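Local coordinates for DNA mismatch repair protein MutL (Aquifex aeolicus, PDB 6LZI) that binds ADP in a Bergerat-fold ATPase domain and probably couples ATP binding and hydrolysis to DNA mismatch repair, at residues 219-225 with 260-266; 231-235 with 247-252; 61-65 with 114-118; 54-58 with 105-110. One frame throughout, in Å; residues are numbered along the deposited sequence.

Contact 1 (219-225 with 260-266)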
# COMPACT_ATOMS: atom_id res chain seq x y z
N THR A 219 20.23 12.46 -5.56
CA THR A 219 19.44 12.48 -6.79
C THR A 219 17.98 12.82 -6.50
O THR A 219 17.37 12.25 -5.58
CB THR A 219 19.57 11.14 -7.52
OG1 THR A 219 20.97 10.88 -7.74
CG2 THR A 219 18.88 11.20 -8.88
N LEU A 220 17.43 13.75 -7.29
CA LEU A 220 16.05 14.19 -7.19
C LEU A 220 15.37 14.03 -8.55
O LEU A 220 15.95 14.36 -9.59
CB LEU A 220 15.97 15.67 -6.76
CG LEU A 220 16.65 16.06 -5.47
CD1 LEU A 220 16.70 17.60 -5.37
CD2 LEU A 220 15.96 15.45 -4.25
N ARG A 221 14.16 13.49 -8.52
CA ARG A 221 13.29 13.39 -9.67
C ARG A 221 11.91 13.81 -9.18
O ARG A 221 11.35 13.17 -8.27
CB ARG A 221 13.28 11.96 -10.22
CG ARG A 221 12.55 11.72 -11.54
CD ARG A 221 12.52 10.23 -11.86
NE ARG A 221 12.05 10.01 -13.21
CZ ARG A 221 11.86 8.82 -13.77
NH1 ARG A 221 12.10 7.69 -13.09
NH2 ARG A 221 11.42 8.78 -15.01
N ALA A 222 11.36 14.89 -9.75
CA ALA A 222 10.00 15.28 -9.40
C ALA A 222 9.08 15.29 -10.62
O ALA A 222 9.52 15.38 -11.78
CB ALA A 222 9.95 16.66 -8.74
N PHE A 223 7.78 15.25 -10.32
CA PHE A 223 6.73 15.43 -11.32
C PHE A 223 5.85 16.53 -10.79
O PHE A 223 5.33 16.39 -9.67
CB PHE A 223 5.92 14.14 -11.53
CG PHE A 223 6.80 12.98 -11.93
CD1 PHE A 223 7.49 12.24 -10.95
CD2 PHE A 223 7.04 12.72 -13.27
CE1 PHE A 223 8.38 11.19 -11.33
CE2 PHE A 223 7.90 11.73 -13.65
CZ PHE A 223 8.60 10.96 -12.68
N VAL A 224 5.68 17.61 -11.57
CA VAL A 224 4.98 18.80 -11.09
C VAL A 224 3.81 19.09 -12.01
O VAL A 224 3.91 18.94 -13.24
CB VAL A 224 5.93 20.02 -11.00
CG1 VAL A 224 7.05 19.71 -10.04
CG2 VAL A 224 6.49 20.35 -12.34
N SER A 225 2.68 19.52 -11.43
CA SER A 225 1.57 20.01 -12.25
C SER A 225 1.00 21.23 -11.55
O SER A 225 0.64 21.13 -10.37
CB SER A 225 0.49 18.95 -12.41
OG SER A 225 -0.59 19.44 -13.19
N LEU A 260 0.75 20.41 -7.75
CA LEU A 260 1.05 19.03 -7.38
C LEU A 260 2.55 18.79 -7.53
O LEU A 260 3.13 19.10 -8.58
CB LEU A 260 0.30 18.03 -8.27
CG LEU A 260 0.87 16.63 -8.12
CD1 LEU A 260 0.45 16.00 -6.77
CD2 LEU A 260 0.44 15.86 -9.36
N VAL A 261 3.19 18.25 -6.48
CA VAL A 261 4.62 17.98 -6.51
C VAL A 261 4.85 16.58 -5.98
O VAL A 261 4.50 16.29 -4.83
CB VAL A 261 5.43 18.98 -5.67
CG1 VAL A 261 6.91 18.61 -5.74
CG2 VAL A 261 5.21 20.44 -6.13
N VAL A 262 5.42 15.69 -6.81
CA VAL A 262 5.76 14.36 -6.36
C VAL A 262 7.25 14.25 -6.47
O VAL A 262 7.80 14.25 -7.57
CB VAL A 262 5.08 13.25 -7.17
CG1 VAL A 262 5.43 11.89 -6.55
CG2 VAL A 262 3.57 13.50 -7.28
N LEU A 263 7.92 14.14 -5.33
CA LEU A 263 9.36 14.19 -5.27
C LEU A 263 9.91 12.83 -4.87
O LEU A 263 9.60 12.32 -3.79
CB LEU A 263 9.84 15.25 -4.29
CG LEU A 263 11.34 15.30 -3.98
CD1 LEU A 263 12.14 15.78 -5.19
CD2 LEU A 263 11.60 16.19 -2.78
N TYR A 264 10.74 12.26 -5.73
CA TYR A 264 11.49 11.04 -5.45
C TYR A 264 12.93 11.42 -5.17
O TYR A 264 13.65 11.85 -6.07
CB TYR A 264 11.42 10.07 -6.63
CG TYR A 264 10.00 9.63 -6.91
CD1 TYR A 264 9.13 10.42 -7.71
CD2 TYR A 264 9.54 8.45 -6.36
CE1 TYR A 264 7.82 9.95 -7.94
CE2 TYR A 264 8.21 8.01 -6.57
CZ TYR A 264 7.39 8.79 -7.39
OH TYR A 264 6.08 8.40 -7.60
N ALA A 265 13.34 11.29 -3.91
CA ALA A 265 14.69 11.60 -3.49
C ALA A 265 15.43 10.29 -3.22
O ALA A 265 14.88 9.37 -2.61
CB ALA A 265 14.68 12.47 -2.24
N GLU A 266 16.68 10.24 -3.68
CA GLU A 266 17.59 9.13 -3.44
C GLU A 266 18.82 9.70 -2.74
O GLU A 266 19.50 10.57 -3.30
CB GLU A 266 17.98 8.46 -4.75
CG GLU A 266 18.34 6.98 -4.63
CD GLU A 266 19.43 6.60 -5.60
OE1 GLU A 266 20.52 7.22 -5.55
OE2 GLU A 266 19.19 5.72 -6.46

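Contact 2 (231-235 with 247-252)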
# COMPACT_ATOMS: atom_id res chain seq x y z
N GLY A 231 -3.38 21.92 -3.96
CA GLY A 231 -1.97 21.74 -3.67
C GLY A 231 -1.66 20.43 -2.95
O GLY A 231 -2.30 20.13 -1.95
N LYS A 232 -0.68 19.64 -3.43
CA LYS A 232 -0.35 18.36 -2.82
C LYS A 232 1.14 18.09 -2.99
O LYS A 232 1.67 18.26 -4.11
CB LYS A 232 -1.15 17.22 -3.48
CG LYS A 232 -2.67 17.24 -3.26
CD LYS A 232 -3.04 16.97 -1.80
CE LYS A 232 -4.56 17.09 -1.53
NZ LYS A 232 -5.32 15.90 -2.04
N TYR A 233 1.81 17.64 -1.91
CA TYR A 233 3.28 17.59 -1.87
C TYR A 233 3.72 16.26 -1.27
O TYR A 233 3.79 16.12 -0.04
CB TYR A 233 3.83 18.77 -1.08
CG TYR A 233 3.17 20.03 -1.49
CD1 TYR A 233 1.98 20.44 -0.88
CD2 TYR A 233 3.68 20.79 -2.52
CE1 TYR A 233 1.35 21.60 -1.29
CE2 TYR A 233 3.06 21.97 -2.93
CZ TYR A 233 1.90 22.37 -2.31
OH TYR A 233 1.27 23.53 -2.72
N TYR A 234 4.03 15.31 -2.16
CA TYR A 234 4.46 13.96 -1.81
C TYR A 234 5.97 13.85 -1.90
O TYR A 234 6.61 14.42 -2.80
CB TYR A 234 3.81 12.94 -2.75
CG TYR A 234 2.32 12.86 -2.61
CD1 TYR A 234 1.50 13.82 -3.17
CD2 TYR A 234 1.72 11.84 -1.87
CE1 TYR A 234 0.13 13.75 -3.01
CE2 TYR A 234 0.35 11.75 -1.73
CZ TYR A 234 -0.44 12.73 -2.29
OH TYR A 234 -1.79 12.65 -2.14
N VAL A 235 6.55 13.13 -0.95
CA VAL A 235 7.99 13.00 -0.85
C VAL A 235 8.33 11.54 -0.56
O VAL A 235 7.86 10.97 0.43
CB VAL A 235 8.59 13.87 0.26
CG1 VAL A 235 10.09 13.66 0.27
CG2 VAL A 235 8.23 15.33 0.05
N LEU A 247 9.67 19.53 4.97
CA LEU A 247 9.88 19.36 3.54
C LEU A 247 8.67 19.79 2.73
O LEU A 247 8.83 20.46 1.71
CB LEU A 247 10.26 17.90 3.26
CG LEU A 247 10.89 17.57 1.89
CD1 LEU A 247 11.77 18.71 1.40
CD2 LEU A 247 11.71 16.28 1.99
N LYS A 248 7.44 19.48 3.18
CA LYS A 248 6.26 19.85 2.40
C LYS A 248 6.08 21.37 2.34
O LYS A 248 5.72 21.92 1.29
CB LYS A 248 5.02 19.16 2.98
CG LYS A 248 3.67 19.63 2.41
CD LYS A 248 2.45 18.98 3.11
CE LYS A 248 1.98 17.67 2.45
NZ LYS A 248 1.21 17.85 1.13
N GLU A 249 6.34 22.06 3.45
CA GLU A 249 6.24 23.51 3.46
C GLU A 249 7.23 24.13 2.48
O GLU A 249 6.93 25.14 1.84
CB GLU A 249 6.50 24.07 4.87
CG GLU A 249 5.49 23.67 5.95
CD GLU A 249 5.89 24.20 7.33
OE1 GLU A 249 5.03 24.79 8.03
OE2 GLU A 249 7.07 24.03 7.71
N PHE A 250 8.44 23.56 2.39
CA PHE A 250 9.45 24.09 1.49
C PHE A 250 9.10 23.80 0.03
O PHE A 250 9.41 24.61 -0.85
CB PHE A 250 10.81 23.51 1.85
CG PHE A 250 11.95 24.03 1.00
CD1 PHE A 250 12.25 23.43 -0.22
CD2 PHE A 250 12.72 25.09 1.43
CE1 PHE A 250 13.29 23.90 -1.00
CE2 PHE A 250 13.77 25.56 0.66
CZ PHE A 250 14.06 24.97 -0.56
N LEU A 251 8.49 22.64 -0.24
CA LEU A 251 7.97 22.38 -1.58
C LEU A 251 6.81 23.32 -1.90
O LEU A 251 6.69 23.82 -3.02
CB LEU A 251 7.51 20.92 -1.71
CG LEU A 251 8.50 19.77 -1.67
CD1 LEU A 251 7.71 18.46 -1.60
CD2 LEU A 251 9.44 19.77 -2.89
N ARG A 252 5.96 23.59 -0.92
CA ARG A 252 4.95 24.63 -1.09
C ARG A 252 5.60 25.98 -1.38
O ARG A 252 5.15 26.71 -2.28
CB ARG A 252 4.09 24.71 0.17
CG ARG A 252 2.85 25.59 0.06
CD ARG A 252 1.96 25.42 1.30
NE ARG A 252 1.35 24.09 1.38
CZ ARG A 252 1.71 23.14 2.26
NH1 ARG A 252 2.69 23.37 3.12
NH2 ARG A 252 1.10 21.96 2.25

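Contact 3 (61-65 with 114-118)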
# COMPACT_ATOMS: atom_id res chain seq x y z
N VAL A 61 2.78 -22.47 6.17
CA VAL A 61 1.55 -21.70 6.37
C VAL A 61 1.24 -21.55 7.86
O VAL A 61 0.97 -20.44 8.35
CB VAL A 61 0.38 -22.33 5.59
CG1 VAL A 61 -0.94 -21.67 5.95
CG2 VAL A 61 0.63 -22.20 4.11
N GLU A 62 1.34 -22.66 8.63
CA GLU A 62 0.90 -22.60 10.03
C GLU A 62 1.81 -21.67 10.85
O GLU A 62 1.33 -20.94 11.73
CB GLU A 62 0.87 -23.99 10.67
CG GLU A 62 -0.18 -24.10 11.77
CD GLU A 62 0.12 -25.16 12.84
OE1 GLU A 62 0.42 -26.32 12.48
OE2 GLU A 62 0.05 -24.81 14.05
N LYS A 63 3.09 -21.66 10.50
CA LYS A 63 4.11 -20.91 11.23
C LYS A 63 3.84 -19.41 11.23
O LYS A 63 4.08 -18.73 12.23
CB LYS A 63 5.46 -21.24 10.59
CG LYS A 63 6.71 -20.74 11.29
CD LYS A 63 7.15 -19.39 10.72
CE LYS A 63 7.21 -19.41 9.19
NZ LYS A 63 7.01 -18.06 8.60
N VAL A 64 3.33 -18.86 10.12
CA VAL A 64 3.29 -17.41 9.96
C VAL A 64 2.26 -16.74 10.85
O VAL A 64 2.27 -15.51 10.97
CB VAL A 64 3.03 -17.03 8.49
CG1 VAL A 64 4.06 -17.67 7.59
CG2 VAL A 64 1.62 -17.43 8.08
N VAL A 65 1.36 -17.50 11.48
CA VAL A 65 0.33 -16.88 12.32
C VAL A 65 0.98 -16.08 13.44
O VAL A 65 0.56 -16.14 14.60
CB VAL A 65 -0.64 -17.92 12.89
CG1 VAL A 65 -1.91 -17.23 13.41
CG2 VAL A 65 -0.99 -18.95 11.83
N LYS A 114 -3.17 -24.01 0.64
CA LYS A 114 -3.55 -24.35 2.00
C LYS A 114 -4.09 -23.11 2.70
O LYS A 114 -3.59 -21.98 2.52
CB LYS A 114 -2.32 -24.96 2.74
CG LYS A 114 -2.50 -25.09 4.26
CD LYS A 114 -1.43 -25.90 4.93
CE LYS A 114 -1.06 -27.14 4.13
NZ LYS A 114 -2.10 -28.21 3.88
N GLU A 115 -5.05 -23.31 3.57
CA GLU A 115 -5.73 -22.20 4.22
C GLU A 115 -5.70 -22.40 5.73
O GLU A 115 -5.95 -23.50 6.21
CB GLU A 115 -7.17 -22.11 3.72
CG GLU A 115 -7.94 -21.10 4.55
CD GLU A 115 -9.33 -20.94 4.09
OE1 GLU A 115 -9.51 -20.58 2.93
OE2 GLU A 115 -10.25 -21.18 4.88
N ILE A 116 -5.34 -21.37 6.48
CA ILE A 116 -5.36 -21.45 7.94
C ILE A 116 -6.35 -20.43 8.45
O ILE A 116 -6.52 -19.34 7.88
CB ILE A 116 -3.96 -21.20 8.54
CG1 ILE A 116 -3.98 -21.36 10.05
CG2 ILE A 116 -3.42 -19.82 8.18
CD1 ILE A 116 -2.66 -21.84 10.65
N GLU A 117 -7.09 -20.80 9.47
CA GLU A 117 -8.12 -19.93 10.01
C GLU A 117 -7.85 -19.70 11.49
O GLU A 117 -7.46 -20.62 12.22
CB GLU A 117 -9.53 -20.50 9.79
CG GLU A 117 -10.60 -19.58 10.36
CD GLU A 117 -12.03 -20.04 10.05
OE1 GLU A 117 -12.19 -21.22 9.72
OE2 GLU A 117 -12.97 -19.23 10.13
N VAL A 118 -7.95 -18.45 11.91
CA VAL A 118 -7.56 -18.08 13.27
C VAL A 118 -8.61 -17.12 13.78
O VAL A 118 -9.10 -16.27 13.03
CB VAL A 118 -6.15 -17.43 13.32
CG1 VAL A 118 -5.87 -16.83 14.68
CG2 VAL A 118 -5.08 -18.45 12.94

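Contact 4 (54-58 with 105-110). With ADP (adenosine-5'-diphosphate), chain H.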
# COMPACT_ATOMS: atom_id res chain seq x y z
N THR A 54 4.88 -15.30 -4.83
CA THR A 54 5.42 -16.65 -4.83
C THR A 54 4.66 -17.60 -3.92
O THR A 54 4.91 -18.80 -3.95
CB THR A 54 6.89 -16.62 -4.39
OG1 THR A 54 6.93 -16.41 -2.97
CG2 THR A 54 7.56 -15.48 -5.01
N GLY A 55 3.79 -17.06 -3.04
CA GLY A 55 3.10 -17.89 -2.08
C GLY A 55 4.01 -18.44 -0.98
O GLY A 55 5.16 -18.04 -0.79
N ILE A 56 3.40 -19.31 -0.19
CA ILE A 56 3.97 -19.84 1.04
C ILE A 56 3.83 -21.35 0.97
O ILE A 56 2.76 -21.85 0.59
CB ILE A 56 3.28 -19.27 2.31
CG1 ILE A 56 3.31 -17.73 2.27
CG2 ILE A 56 3.95 -19.77 3.59
CD1 ILE A 56 2.18 -17.09 3.02
N HIS A 57 4.94 -22.06 1.24
CA HIS A 57 4.89 -23.51 1.17
C HIS A 57 3.89 -23.99 2.21
O HIS A 57 3.79 -23.37 3.28
CB HIS A 57 6.25 -24.14 1.47
CG HIS A 57 6.28 -25.61 1.19
ND1 HIS A 57 5.78 -26.55 2.07
CD2 HIS A 57 6.69 -26.30 0.10
CE1 HIS A 57 5.90 -27.75 1.54
NE2 HIS A 57 6.44 -27.63 0.34
N PRO A 58 3.11 -25.04 1.92
CA PRO A 58 2.19 -25.56 2.94
C PRO A 58 2.83 -25.82 4.30
O PRO A 58 2.18 -25.60 5.33
CB PRO A 58 1.70 -26.89 2.32
CG PRO A 58 1.82 -26.70 0.86
CD PRO A 58 3.05 -25.83 0.67
N SER A 105 -2.85 -19.73 0.83
CA SER A 105 -1.66 -19.52 -0.02
C SER A 105 -1.30 -20.80 -0.78
O SER A 105 -1.37 -21.92 -0.26
CB SER A 105 -0.43 -19.08 0.80
OG SER A 105 0.63 -18.69 -0.04
N ARG A 106 -0.93 -20.61 -2.04
CA ARG A 106 -0.47 -21.66 -2.90
C ARG A 106 0.95 -21.29 -3.33
O ARG A 106 1.18 -20.22 -3.92
CB ARG A 106 -1.36 -21.79 -4.11
CG ARG A 106 -0.88 -22.95 -5.02
CD ARG A 106 -1.83 -23.08 -6.25
NE ARG A 106 -1.18 -23.79 -7.35
CZ ARG A 106 -1.74 -23.89 -8.55
NH1 ARG A 106 -2.96 -23.38 -8.75
NH2 ARG A 106 -1.08 -24.46 -9.56
N PHE A 107 1.88 -22.15 -2.97
CA PHE A 107 3.29 -21.92 -3.26
C PHE A 107 3.53 -22.14 -4.75
O PHE A 107 2.93 -23.04 -5.36
CB PHE A 107 4.10 -22.91 -2.41
CG PHE A 107 5.57 -22.63 -2.31
CD1 PHE A 107 6.03 -21.41 -1.81
CD2 PHE A 107 6.45 -23.64 -2.52
CE1 PHE A 107 7.39 -21.18 -1.67
CE2 PHE A 107 7.87 -23.43 -2.36
CZ PHE A 107 8.30 -22.20 -1.92
N PHE A 108 4.46 -21.39 -5.32
CA PHE A 108 4.70 -21.54 -6.75
C PHE A 108 5.04 -22.99 -7.15
O PHE A 108 4.75 -23.41 -8.28
CB PHE A 108 5.80 -20.54 -7.20
CG PHE A 108 7.19 -20.93 -6.77
CD1 PHE A 108 7.67 -20.52 -5.52
CD2 PHE A 108 8.03 -21.63 -7.62
CE1 PHE A 108 8.98 -20.87 -5.12
CE2 PHE A 108 9.33 -22.01 -7.24
CZ PHE A 108 9.80 -21.62 -5.98
N GLN A 109 5.55 -23.80 -6.23
CA GLN A 109 5.92 -25.16 -6.60
C GLN A 109 4.79 -26.18 -6.42
O GLN A 109 4.96 -27.35 -6.77
CB GLN A 109 7.13 -25.63 -5.78
CG GLN A 109 8.25 -24.62 -5.67
CD GLN A 109 9.62 -25.26 -5.53
OE1 GLN A 109 10.02 -25.69 -4.43
NE2 GLN A 109 10.36 -25.33 -6.64
N GLU A 110 3.64 -25.76 -5.90
CA GLU A 110 2.59 -26.68 -5.47
C GLU A 110 1.37 -26.55 -6.36
O GLU A 110 1.08 -25.48 -6.89
CB GLU A 110 2.20 -26.40 -4.03
CG GLU A 110 3.31 -26.68 -3.05
CD GLU A 110 3.58 -28.16 -2.89
OE1 GLU A 110 4.38 -28.51 -2.00
OE2 GLU A 110 2.97 -28.98 -3.62
PB ADP H . 7.59 -10.23 8.18
O1B ADP H . 6.96 -9.87 6.88
O2B ADP H . 8.63 -11.38 8.03
O3B ADP H . 8.22 -9.03 8.86
PA ADP H . 4.90 -11.06 8.68
O1A ADP H . 4.18 -11.50 9.93
O2A ADP H . 4.30 -9.89 7.99
O3A ADP H . 6.46 -10.79 9.16
O5' ADP H . 4.85 -12.24 7.57
C5' ADP H . 5.54 -13.39 8.05
C4' ADP H . 6.08 -14.21 6.88
O4' ADP H . 5.00 -14.75 6.16
C3' ADP H . 6.91 -13.46 5.85
O3' ADP H . 8.31 -13.51 6.24
C2' ADP H . 6.71 -14.30 4.60
O2' ADP H . 7.66 -15.41 4.76
C1' ADP H . 5.32 -14.87 4.79
N9 ADP H . 4.30 -14.11 4.08
C8 ADP H . 3.37 -13.26 4.60
N7 ADP H . 2.57 -12.77 3.62
C5 ADP H . 3.04 -13.31 2.47
C6 ADP H . 2.63 -13.18 1.07
N6 ADP H . 1.60 -12.35 0.74
N1 ADP H . 3.33 -13.89 0.14
C2 ADP H . 4.40 -14.69 0.54
N3 ADP H . 4.81 -14.87 1.79
C4 ADP H . 4.14 -14.20 2.77
O HOH W 1 0.66 -23.49 0.75

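Contact 1 (219-225 with 260-266)
F223 and Y264 stand diagonally across an antiparallel strand pair, and their rings touch at their borders, steeply inclined at 84°, without stacking. CE1 of F223 lies 3.7 Å from CE1 of Y264. The Y264 ring is placed by a first torsion that sets CG opposite the carbonyl carbon (chi1 -62°), which brings CD1 to 3.6 Å from O of R221, at the ring edge. R221 extends from the same face and forms a salt bridge with E210. Eight backbone hydrogen bonds, from T219 with E266 to S225 with L260, join strands 219-225 and 260-266 inside the five-stranded mixed sheet of the S5-like domain. On the opposite face, leucine bumps settle into the low places left by alanines. CD2 of L220 rests 3.8 Å from CB of A265 and 3.9 Å from CD1 of L263, while CD1 of L263 reaches over CB of A222 at 4.3 Å. The match is looser at V224, whose CG1 is 4.4 Å from CG2 of V261. Replacing Y264 by alanine is likely to leave the F223 rim without its neighbour and O of L172 without its hydroxyl partner. The Y264 ring also meets F236.

Contact 2 (231-235 with 247-252)
Y233 lies under the helix with R252 over one ring face, K248 at the ring edge and L251 alongside. CB of R252 sits 4.0 Å above the plane of the Y233 ring, toward the rim. The guanidinium does not stack: its plane is 75° from the ring, and NH2 of R252 comes within 3.6 Å of CE1 of Y233. K248 crosses the tyrosine at about a right angle, its CG 3.6 Å from CB of Y233. Bends at its third and fourth torsions (chi3 -91°, chi4 -75°) curl NZ back to O of Y233, a weak hydrogen bond of 3.3 Å. CB of L251 passes CD2 of Y233 at 3.9 Å. Strands 232-237 and 260-266 are parallel neighbours, and the connection between them runs through helix 245-254, a beta-alpha-beta crossover with the short strand 240-242 inserted. Deeper in, V235 splits its methyls between two leucines: CG1 meets CD2 of L247 at 3.5 Å, and CG2 meets CD1 of L251 at 3.6 Å. With a serine in place of Y233, the ring that R252 lies over and K248 crosses would be gone, and a gap would probably open beneath R252. In the next shell, L292 backs L247, and V261 of the neighbouring strand touches both Y233 and L251.

Contact 3 (61-65 with 114-118)
V65 and V118 meet end on through their methyls, which are pressed together: CG1 of V65 is 3.4 Å from CG2 of V118, shorter than normal for two methyls. Next to this pair, I116 pushes its terminal methyl between two residues of 61-65, with CD1 lying 3.5 Å from CG2 of V65 and also 3.5 Å from CG of E62. Its first torsion puts CG1 opposite the backbone N (chi1 -177°) and its second stays extended, which carries CD1 to V65 and E62. V61 lies alongside I116, pointing back against it, with CG1 of V61 3.8 Å from CG2 of I116. No hydrogen bond crosses between the segments; this is an apolar seam, and its grip comes from the branched side chains.

E62 marks the border of this tight part: it makes its close contact through CG, and its carboxylate then turns off to the exposed side. Packing slackens at K114, which lends only its chain, CD lying 4.1 Å from CB of V61, before the bends at its third and fourth torsions turn the amine away. The turn at 61-65 is itself lightly held, by two weak backbone bonds, from N of V64 to O of V61 and from N of V65 to O of E62. The chain between V65 and E90 is not modelled; it is probably the mobile ATP lid of this ATPase family.

V64 touches the bound ADP and L92. Helix 91-96 closes the end at V65 and V118 through S96, while L103 of strand 100-106 and I123 of strand 122-129 flank I116.

Contact 4 (54-58 with 105-110)
I56 presses its CB against OG of S105 at 3.6 Å and then heads for the nucleotide. Its first torsion sets CG1 opposite the carbonyl carbon (chi1 -55°) and carries it to 3.3 Å from N3 of ADP; CD1 of I56, at the tip, lies 3.5 Å from C4 of the same adenine. The other branch, CG2, turns from the nucleotide and packs near N of V61. Behind this side chain, N of I56 gives OG of S105 a weak hydrogen bond of 2.8 Å, and that hydroxyl is fixed by T135 and G134 as well. One water bridges the two backbones, donating to O of I56 at 2.7 Å and to O of S105.

Farther from the ligand, F107 is clasped on both ring faces. H57 places CB 4.0 Å from the centroid of the F107 ring, a CH-pi contact, and turns its ring edge toward that face in an offset edge-to-face pair with planes 70° apart; CD1 of F108 lies over the centre of the opposite face. N of F108 is bonded to O of T54 at 3.0 Å, and G55 (phi 71°) slips by where a side chain would strike O of R106. H57 is also the N-cap of helix 58-61, its ND1 bonding N of E59. T54 and G55 end the DxGxG motif that begins at D51, the signature of the Bergerat ATP-binding fold; D51 hydrogen-bonds ADP, and G55 and I56 line the nucleotide pocket.

In the fold
The four contacts form two pairs on opposite sides of the chain's centre. Contacts 1 and 2 share the five-stranded sheet, where N of V261 lies 2.8 Å from O of K232, a probable hydrogen bond; contact 2 is nested inside the loop closed by contact 1. Contacts 3 and 4 join on strands 100-106 and 113-119 of the ATPase sheet, about 12 Å between centres, and their centres lie about 38 to 42 Å from those of contacts 1 and 2. Contact 1 is buried and dominated by backbone bonding, whereas the other three are partly buried. Contact 2 joins an aliphatic inner part to a tyrosine flanked by charged chains, contact 3 is almost wholly aliphatic, and contact 4 adds polar links and the nucleotide.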